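Long-range contacts in flagellar hook-associated protein 2 (Bdellovibrio bacteriovorus, PDB 6KTY), which probably caps the growing tip of the bacterial flagellum, helping flagellin subunits polymerise there and keeping them from leaking away: residues A[33-38]-A[155-160]; A[38-43]-A[181-186]; A[57-62]-A[140-145]. One frame throughout, in Å; residues are numbered along the deposited sequence.

Contact 1 of 3, residues A[33-38]-A[155-160]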
loop_
_atom_site.group_PDB
_atom_site.type_symbol
_atom_site.label_atom_id
_atom_site.label_comp_id
_atom_site.label_asym_id
_atom_site.label_seq_id
_atom_site.Cartn_x
_atom_site.Cartn_y
_atom_site.Cartn_z
ATOM N N TYR A 33 -3.053 -19.759 -5.707
ATOM C CA TYR A 33 -2.167 -19.662 -4.557
ATOM C C TYR A 33 -2.302 -18.276 -3.915
ATOM O O TYR A 33 -2.287 -17.270 -4.603
ATOM C CB TYR A 33 -0.729 -19.951 -5.002
ATOM C CG TYR A 33 -0.529 -21.393 -5.473
ATOM C CD1 TYR A 33 -0.399 -22.413 -4.550
ATOM C CD2 TYR A 33 -0.475 -21.728 -6.837
ATOM C CE1 TYR A 33 -0.228 -23.735 -4.948
ATOM C CE2 TYR A 33 -0.306 -23.073 -7.251
ATOM C CZ TYR A 33 -0.178 -24.060 -6.285
ATOM O OH TYR A 33 0.019 -25.385 -6.594
ATOM N N ALA A 34 -2.503 -18.245 -2.605
ATOM C CA ALA A 34 -2.728 -16.986 -1.893
ATOM C C ALA A 34 -1.535 -16.745 -0.986
ATOM O O ALA A 34 -1.335 -17.498 -0.021
ATOM C CB ALA A 34 -3.983 -17.064 -1.088
ATOM N N ILE A 35 -0.745 -15.710 -1.307
ATOM C CA ILE A 35 0.487 -15.411 -0.573
ATOM C C ILE A 35 0.509 -13.964 -0.168
ATOM O O ILE A 35 0.264 -13.078 -0.998
ATOM C CB ILE A 35 1.764 -15.673 -1.411
ATOM C CG1 ILE A 35 1.856 -17.126 -1.836
ATOM C CG2 ILE A 35 3.024 -15.368 -0.599
ATOM C CD1 ILE A 35 1.764 -18.127 -0.691
ATOM N N GLU A 36 0.813 -13.762 1.110
ATOM C CA GLU A 36 1.025 -12.476 1.718
ATOM C C GLU A 36 2.452 -12.383 2.278
ATOM O O GLU A 36 2.843 -13.201 3.126
ATOM C CB GLU A 36 0.057 -12.324 2.881
ATOM C CG GLU A 36 0.051 -10.939 3.462
ATOM C CD GLU A 36 -0.926 -10.778 4.598
ATOM O OE1 GLU A 36 -1.928 -11.505 4.619
ATOM O OE2 GLU A 36 -0.722 -9.886 5.449
ATOM N N VAL A 37 3.217 -11.392 1.836
ATOM C CA VAL A 37 4.540 -11.160 2.436
ATOM C C VAL A 37 4.384 -10.195 3.615
ATOM O O VAL A 37 4.171 -8.983 3.415
ATOM C CB VAL A 37 5.522 -10.592 1.437
ATOM C CG1 VAL A 37 6.935 -10.511 2.112
ATOM C CG2 VAL A 37 5.516 -11.411 0.189
ATOM N N VAL A 38 4.434 -10.733 4.836
ATOM C CA VAL A 38 4.237 -9.937 6.048
ATOM C C VAL A 38 5.529 -9.165 6.378
ATOM O O VAL A 38 5.485 -7.981 6.609
ATOM C CB VAL A 38 3.747 -10.793 7.249
ATOM C CG1 VAL A 38 3.573 -9.936 8.482
ATOM C CG2 VAL A 38 2.372 -11.446 6.894
ATOM N N VAL A 155 5.582 -15.037 6.016
ATOM C CA VAL A 155 4.648 -15.055 4.930
ATOM C C VAL A 155 3.418 -15.853 5.283
ATOM O O VAL A 155 3.489 -16.811 6.042
ATOM C CB VAL A 155 5.284 -15.634 3.671
ATOM C CG1 VAL A 155 6.604 -14.871 3.399
ATOM C CG2 VAL A 155 5.533 -17.112 3.827
ATOM N N LYS A 156 2.299 -15.492 4.701
ATOM C CA LYS A 156 1.108 -16.279 4.875
ATOM C C LYS A 156 0.775 -17.032 3.600
ATOM O O LYS A 156 0.720 -16.447 2.513
ATOM C CB LYS A 156 -0.068 -15.412 5.293
ATOM C CG LYS A 156 0.111 -14.717 6.659
ATOM C CD LYS A 156 -1.170 -13.946 7.041
ATOM C CE LYS A 156 -1.067 -13.421 8.498
ATOM N NZ LYS A 156 -2.187 -12.538 8.910
ATOM N N VAL A 157 0.518 -18.323 3.757
ATOM C CA VAL A 157 0.098 -19.156 2.652
ATOM C C VAL A 157 -1.306 -19.654 3.007
ATOM O O VAL A 157 -1.527 -20.223 4.081
ATOM C CB VAL A 157 1.107 -20.279 2.358
ATOM C CG1 VAL A 157 1.339 -21.161 3.581
ATOM C CG2 VAL A 157 0.670 -21.084 1.136
ATOM N N ASP A 158 -2.253 -19.363 2.117
ATOM C CA ASP A 158 -3.687 -19.565 2.377
ATOM C C ASP A 158 -4.093 -19.110 3.799
ATOM O O ASP A 158 -4.869 -19.778 4.481
ATOM C CB ASP A 158 -4.051 -21.030 2.150
ATOM C CG ASP A 158 -3.972 -21.446 0.664
ATOM O OD1 ASP A 158 -4.022 -20.573 -0.248
ATOM O OD2 ASP A 158 -3.880 -22.662 0.418
ATOM N N GLY A 159 -3.533 -17.984 4.229
ATOM C CA GLY A 159 -3.847 -17.387 5.522
ATOM C C GLY A 159 -3.045 -17.851 6.711
ATOM O O GLY A 159 -3.261 -17.330 7.799
ATOM N N PHE A 160 -2.140 -18.833 6.539
ATOM C CA PHE A 160 -1.317 -19.320 7.638
ATOM C C PHE A 160 0.057 -18.692 7.590
ATOM O O PHE A 160 0.762 -18.815 6.577
ATOM C CB PHE A 160 -1.135 -20.828 7.581
ATOM C CG PHE A 160 -2.399 -21.590 7.683
ATOM C CD1 PHE A 160 -3.021 -21.775 8.914
ATOM C CD2 PHE A 160 -2.971 -22.131 6.565
ATOM C CE1 PHE A 160 -4.189 -22.476 9.018
ATOM C CE2 PHE A 160 -4.153 -22.873 6.678
ATOM C CZ PHE A 160 -4.749 -23.044 7.914
HETATM O O HOH W 1 -2.210 -16.115 2.499
#
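Ile35 and Val157 make the tight side of this antiparallel strand pairing. They form a non-hydrogen-bonded pair whose side chains lie side by side on the buried face, Ile35 CD1 resting 3.6 Å from Val157 CG2. Val157 holds CG2 opposite its backbone N, and the end of Ile35 reaches back to meet it. Val37 and Val155 continue the apolar face. Glu36 and Lys156, the hydrogen-bonded pair between, exchange Lys156 N to Glu36 O (2.8 Å) and Glu36 N to Lys156 O (3.0 Å). Their side chains run alongside each other on the looser, partly exposed face: Glu36 OE1 lies 3.5 Å from Lys156 CD but 4.4 Å from Lys156 NZ, too far for a salt bridge. The other carboxylate oxygen, OE2, instead accepts from Gly186 N. At the end of the pairing Ala34 O takes Asp158 N at 3.0 Å. A water that accepts from Gly159 N lies 3.0 Å from Ala34 O and can bridge the strand and the type I' turn from Val157 to Phe160. Asp158 OD1, 3.6 Å from Ala34 CB, forms a salt bridge with Lys43 of the second subunit. The turn joins strand 153-157 to strand 160-164 as a hairpin, strand 189-192 flanks strand 32-39 on its other edge, and Phe180 of strand 178-180 packs against Val37 and Val155.

Contact 2 of 3, residues A[38-43]-A[181-186]; sequences VQLAQK and KSAAPG
Leu40 and Ala183 meet across two loops, the leucine draped over backbone and the alanine methyl directed at the backbone of residues 38-40. With CG anti to its own carbonyl carbon (chi1 -65°), Leu40 sends CD2 over the peptide link before Ala183, 3.8 Å from Ser182 C, while its CG stands 4.1 Å from Ala183 CB. That methyl lies 3.9 Å from both Val38 O and Leu40 N. Farther along, the Pro185 ring turns its CB, CG and CD almost equally to Val38 O, CG being 3.8 Å away. The Val38 side chain sets off away from this loop, and its CG1 comes only loosely to Pro185 CB (4.4 Å); the carbonyl makes the nearer approach. Val38 and Gln39 share Lys154 as partner in a classic beta bulge, where strand 32-39 ends. Beyond it Gln42 NE2 gives a nearly straight bond to Leu40 O (3.0 Å, 176°), reaching it from above the carbonyl plane. The two segments thus meet by van der Waals fit alone, and several of their polar groups bond elsewhere: Ser182 OG to Asn17 O, Gln39 NE2 to Asn152 O, and Ala183 O to Arg187 of the third subunit.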
loop_
_atom_site.group_PDB
_atom_site.type_symbol
_atom_site.label_atom_id
_atom_site.label_comp_id
_atom_site.label_asym_id
_atom_site.label_seq_id
_atom_site.Cartn_x
_atom_site.Cartn_y
_atom_site.Cartn_z
ATOM N N VAL A 38 4.434 -10.733 4.836
ATOM C CA VAL A 38 4.237 -9.937 6.048
ATOM C C VAL A 38 5.529 -9.165 6.378
ATOM O O VAL A 38 5.485 -7.981 6.609
ATOM C CB VAL A 38 3.747 -10.793 7.249
ATOM C CG1 VAL A 38 3.573 -9.936 8.482
ATOM C CG2 VAL A 38 2.372 -11.446 6.894
ATOM N N GLN A 39 6.670 -9.837 6.336
ATOM C CA GLN A 39 7.953 -9.186 6.629
ATOM C C GLN A 39 9.013 -9.856 5.788
ATOM O O GLN A 39 8.992 -11.091 5.647
ATOM C CB GLN A 39 8.198 -9.403 8.120
ATOM C CG GLN A 39 9.536 -9.049 8.655
ATOM C CD GLN A 39 9.647 -9.530 10.092
ATOM O OE1 GLN A 39 9.035 -8.952 10.985
ATOM N NE2 GLN A 39 10.421 -10.603 10.315
ATOM N N LEU A 40 9.932 -9.084 5.219
ATOM C CA LEU A 40 11.049 -9.690 4.533
ATOM C C LEU A 40 11.970 -10.345 5.565
ATOM O O LEU A 40 11.986 -9.967 6.733
ATOM C CB LEU A 40 11.830 -8.662 3.725
ATOM C CG LEU A 40 11.088 -8.019 2.555
ATOM C CD1 LEU A 40 11.984 -6.918 2.003
ATOM C CD2 LEU A 40 10.719 -9.005 1.426
ATOM N N ALA A 41 12.727 -11.336 5.137
ATOM C CA ALA A 41 13.822 -11.833 5.974
ATOM C C ALA A 41 14.858 -10.703 6.192
ATOM O O ALA A 41 15.089 -9.916 5.285
ATOM C CB ALA A 41 14.463 -13.038 5.322
ATOM N N GLN A 42 15.438 -10.631 7.393
ATOM C CA GLN A 42 16.295 -9.510 7.796
ATOM C C GLN A 42 17.713 -10.021 8.071
ATOM O O GLN A 42 17.880 -11.069 8.725
ATOM C CB GLN A 42 15.770 -8.838 9.063
ATOM C CG GLN A 42 14.327 -8.462 9.058
ATOM C CD GLN A 42 14.066 -7.189 8.268
ATOM O OE1 GLN A 42 14.631 -6.150 8.561
ATOM N NE2 GLN A 42 13.211 -7.273 7.276
ATOM N N LYS A 43 18.702 -9.274 7.564
ATOM C CA LYS A 43 20.110 -9.476 7.885
ATOM C C LYS A 43 20.410 -8.951 9.276
ATOM O O LYS A 43 19.867 -7.928 9.661
ATOM C CB LYS A 43 21.002 -8.703 6.909
ATOM C CG LYS A 43 20.892 -9.113 5.474
ATOM C CD LYS A 43 21.659 -8.095 4.607
ATOM C CE LYS A 43 21.055 -7.944 3.212
ATOM N NZ LYS A 43 20.277 -6.643 3.087
ATOM N N LYS A 181 9.747 -9.549 -3.391
ATOM C CA LYS A 181 10.310 -8.236 -3.799
ATOM C C LYS A 181 10.101 -7.115 -2.770
ATOM O O LYS A 181 10.836 -6.123 -2.758
ATOM C CB LYS A 181 9.697 -7.806 -5.097
ATOM C CG LYS A 181 9.714 -8.807 -6.215
ATOM C CD LYS A 181 11.104 -9.118 -6.621
ATOM C CE LYS A 181 11.134 -9.813 -7.949
ATOM N NZ LYS A 181 12.522 -10.204 -8.299
ATOM N N SER A 182 9.067 -7.232 -1.950
ATOM C CA SER A 182 8.768 -6.247 -0.912
ATOM C C SER A 182 7.883 -6.851 0.138
ATOM O O SER A 182 7.213 -7.826 -0.130
ATOM C CB SER A 182 8.086 -4.992 -1.531
ATOM O OG SER A 182 6.839 -5.295 -2.146
ATOM N N ALA A 183 7.870 -6.268 1.331
ATOM C CA ALA A 183 6.948 -6.655 2.396
ATOM C C ALA A 183 5.666 -5.851 2.208
ATOM O O ALA A 183 5.714 -4.673 1.899
ATOM C CB ALA A 183 7.550 -6.357 3.749
ATOM N N ALA A 184 4.511 -6.483 2.351
ATOM C CA ALA A 184 3.268 -5.715 2.212
ATOM C C ALA A 184 2.233 -6.306 3.116
ATOM O O ALA A 184 1.351 -7.044 2.672
ATOM C CB ALA A 184 2.812 -5.686 0.771
ATOM N N PRO A 185 2.392 -6.055 4.424
ATOM C CA PRO A 185 1.526 -6.718 5.384
ATOM C C PRO A 185 0.078 -6.363 5.094
ATOM O O PRO A 185 -0.212 -5.213 4.769
ATOM C CB PRO A 185 1.992 -6.165 6.757
ATOM C CG PRO A 185 3.013 -5.115 6.488
ATOM C CD PRO A 185 3.401 -5.169 5.044
ATOM N N GLY A 186 -0.832 -7.330 5.153
ATOM C CA GLY A 186 -2.252 -7.041 4.862
ATOM C C GLY A 186 -2.626 -6.952 3.375
ATOM O O GLY A 186 -3.763 -6.613 3.041
#

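Contact 3 of 3, residues A[57-62]-A[140-145]; sequences TQIGVG and QDMYFE
Gln140, whose aliphatic stem crosses the methyl of Thr57, is held at its polar end by a hydrogen bond from NE2 to Gly50 O. Its OE1 lies 3.9 Å from Thr57 CG2, which is as close to Gln140 CB. Thr57 keeps its hydroxyl for another partner, OG1 bonding to Asp53 OD2. Gln58 O and Gln140 N stay 3.6 Å apart, while Gln58 pairs with Asp139, one residue before the 140-145 segment, both through the backbone and through Gln58 N to Asp139 OD2. Beside this pair lies the buried part, Ile59 against Met142. Ile59 holds CG1 between its backbone N and carbonyl carbon (chi1 76°), and its tip CD1 is pressed to 3.5 Å from Met142 CE, tighter than usual for two carbons. Met142 bends at both chi2 and chi3, curling its methyl round to that tip, with its CB 3.9 Å from the same Ile59 CD1. Phe51 covers Ile59 and Gln140, and Leu135 and Ile133 of strand 129-136 back Ile59 and Met142 respectively. Two loops of the lobe containing helix 84-94 are therefore joined mainly by van der Waals packing, while Thr57 OG1, Gln58 N and Gln140 NE2 find their partners in Asp53, Asp139 and Gly50.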
loop_
_atom_site.group_PDB
_atom_site.type_symbol
_atom_site.label_atom_id
_atom_site.label_comp_id
_atom_site.label_asym_id
_atom_site.label_seq_id
_atom_site.Cartn_x
_atom_site.Cartn_y
_atom_site.Cartn_z
ATOM N N THR A 57 38.819 11.817 10.976
ATOM C CA THR A 57 38.692 11.533 12.398
ATOM C C THR A 57 38.982 10.068 12.567
ATOM O O THR A 57 38.387 9.240 11.871
ATOM C CB THR A 57 37.273 11.859 12.911
ATOM O OG1 THR A 57 37.012 13.262 12.720
ATOM C CG2 THR A 57 37.121 11.487 14.393
ATOM N N GLN A 58 39.950 9.756 13.413
ATOM C CA GLN A 58 40.436 8.389 13.555
ATOM C C GLN A 58 39.799 7.742 14.774
ATOM O O GLN A 58 39.658 8.391 15.825
ATOM C CB GLN A 58 41.962 8.371 13.655
ATOM C CG GLN A 58 42.606 9.038 12.436
ATOM C CD GLN A 58 43.836 8.348 11.973
ATOM O OE1 GLN A 58 44.923 8.666 12.450
ATOM N NE2 GLN A 58 43.693 7.384 11.030
ATOM N N ILE A 59 39.405 6.475 14.631
ATOM C CA ILE A 59 38.764 5.758 15.753
ATOM C C ILE A 59 39.719 4.931 16.620
ATOM O O ILE A 59 39.290 4.336 17.618
ATOM C CB ILE A 59 37.569 4.910 15.284
ATOM C CG1 ILE A 59 37.977 3.598 14.567
ATOM C CG2 ILE A 59 36.671 5.711 14.367
ATOM C CD1 ILE A 59 36.803 2.560 14.525
ATOM N N GLY A 60 40.993 4.873 16.230
ATOM C CA GLY A 60 42.011 4.191 16.999
ATOM C C GLY A 60 42.501 2.853 16.434
ATOM O O GLY A 60 42.171 2.462 15.316
ATOM N N VAL A 61 43.292 2.150 17.239
ATOM C CA VAL A 61 43.878 0.893 16.831
ATOM C C VAL A 61 43.395 -0.179 17.787
ATOM O O VAL A 61 43.170 0.077 18.966
ATOM C CB VAL A 61 45.432 0.971 16.809
ATOM C CG1 VAL A 61 45.996 1.491 18.144
ATOM C CG2 VAL A 61 46.041 -0.361 16.461
ATOM N N GLY A 62 43.218 -1.378 17.263
ATOM C CA GLY A 62 42.866 -2.527 18.097
ATOM C C GLY A 62 42.077 -3.477 17.243
ATOM O O GLY A 62 42.562 -3.874 16.178
ATOM N N GLN A 140 37.998 9.930 18.582
ATOM C CA GLN A 140 36.628 9.895 18.995
ATOM C C GLN A 140 36.212 8.443 19.198
ATOM O O GLN A 140 36.649 7.556 18.472
ATOM C CB GLN A 140 35.763 10.559 17.925
ATOM C CG GLN A 140 34.285 10.652 18.280
ATOM C CD GLN A 140 33.410 11.094 17.112
ATOM O OE1 GLN A 140 33.806 11.946 16.302
ATOM N NE2 GLN A 140 32.216 10.516 17.021
ATOM N N ASP A 141 35.334 8.231 20.170
ATOM C CA ASP A 141 34.781 6.914 20.469
ATOM C C ASP A 141 33.903 6.382 19.336
ATOM O O ASP A 141 32.995 7.086 18.867
ATOM C CB ASP A 141 33.918 7.007 21.739
ATOM C CG ASP A 141 34.740 7.209 22.996
ATOM O OD1 ASP A 141 35.940 6.823 23.029
ATOM O OD2 ASP A 141 34.184 7.758 23.970
ATOM N N MET A 142 34.162 5.151 18.895
ATOM C CA MET A 142 33.234 4.458 17.999
ATOM C C MET A 142 32.492 3.390 18.747
ATOM O O MET A 142 33.096 2.598 19.458
ATOM C CB MET A 142 33.942 3.780 16.811
ATOM C CG MET A 142 32.993 3.523 15.674
ATOM S SD MET A 142 32.327 1.850 15.615
ATOM C CE MET A 142 33.590 1.179 14.518
ATOM N N TYR A 143 31.186 3.371 18.552
ATOM C CA TYR A 143 30.366 2.347 19.134
ATOM C C TYR A 143 29.163 2.113 18.242
ATOM O O TYR A 143 28.776 2.969 17.454
ATOM C CB TYR A 143 29.944 2.713 20.591
ATOM C CG TYR A 143 29.046 3.938 20.738
ATOM C CD1 TYR A 143 29.583 5.221 20.780
ATOM C CD2 TYR A 143 27.661 3.794 20.902
ATOM C CE1 TYR A 143 28.761 6.337 20.932
ATOM C CE2 TYR A 143 26.829 4.893 21.037
ATOM C CZ TYR A 143 27.388 6.157 21.065
ATOM O OH TYR A 143 26.563 7.230 21.205
ATOM N N PHE A 144 28.597 0.937 18.361
ATOM C CA PHE A 144 27.369 0.584 17.670
ATOM C C PHE A 144 26.173 1.092 18.474
ATOM O O PHE A 144 25.797 0.487 19.464
ATOM C CB PHE A 144 27.336 -0.939 17.455
ATOM C CG PHE A 144 28.405 -1.451 16.493
ATOM C CD1 PHE A 144 28.543 -0.895 15.210
ATOM C CD2 PHE A 144 29.217 -2.526 16.837
ATOM C CE1 PHE A 144 29.476 -1.369 14.321
ATOM C CE2 PHE A 144 30.191 -3.000 15.947
ATOM C CZ PHE A 144 30.321 -2.422 14.686
ATOM N N GLU A 145 25.614 2.232 18.054
ATOM C CA GLU A 145 24.497 2.908 18.744
ATOM C C GLU A 145 23.231 2.062 18.571
ATOM O O GLU A 145 22.344 2.040 19.422
ATOM C CB GLU A 145 24.284 4.296 18.118
ATOM C CG GLU A 145 23.682 5.381 19.034
ATOM C CD GLU A 145 23.624 6.769 18.366
ATOM O OE1 GLU A 145 24.021 6.916 17.184
ATOM O OE2 GLU A 145 23.175 7.734 19.023
#

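How the contacts relate
Contacts 1 and 2 follow one another along strand 32-39 and share Val38; their centres are 11 Å apart. They touch directly: Val37 O lies 2.7 Å from Ala184 N, so segment 181-186 borders the strand on the side away from 155-160. Both belong to the lobe built from the two ends of this fragment, consistent with the D2 domain of FliD. Contact 3 sits in the inserted lobe, its centre about 44 Å from that of contact 1 and 33 Å from that of contact 2. Between subunits, the salt bridge made by the turn of contact 1 ends on segment 38-43 of a neighbour, relating contact 1 of one subunit to contact 2 of another.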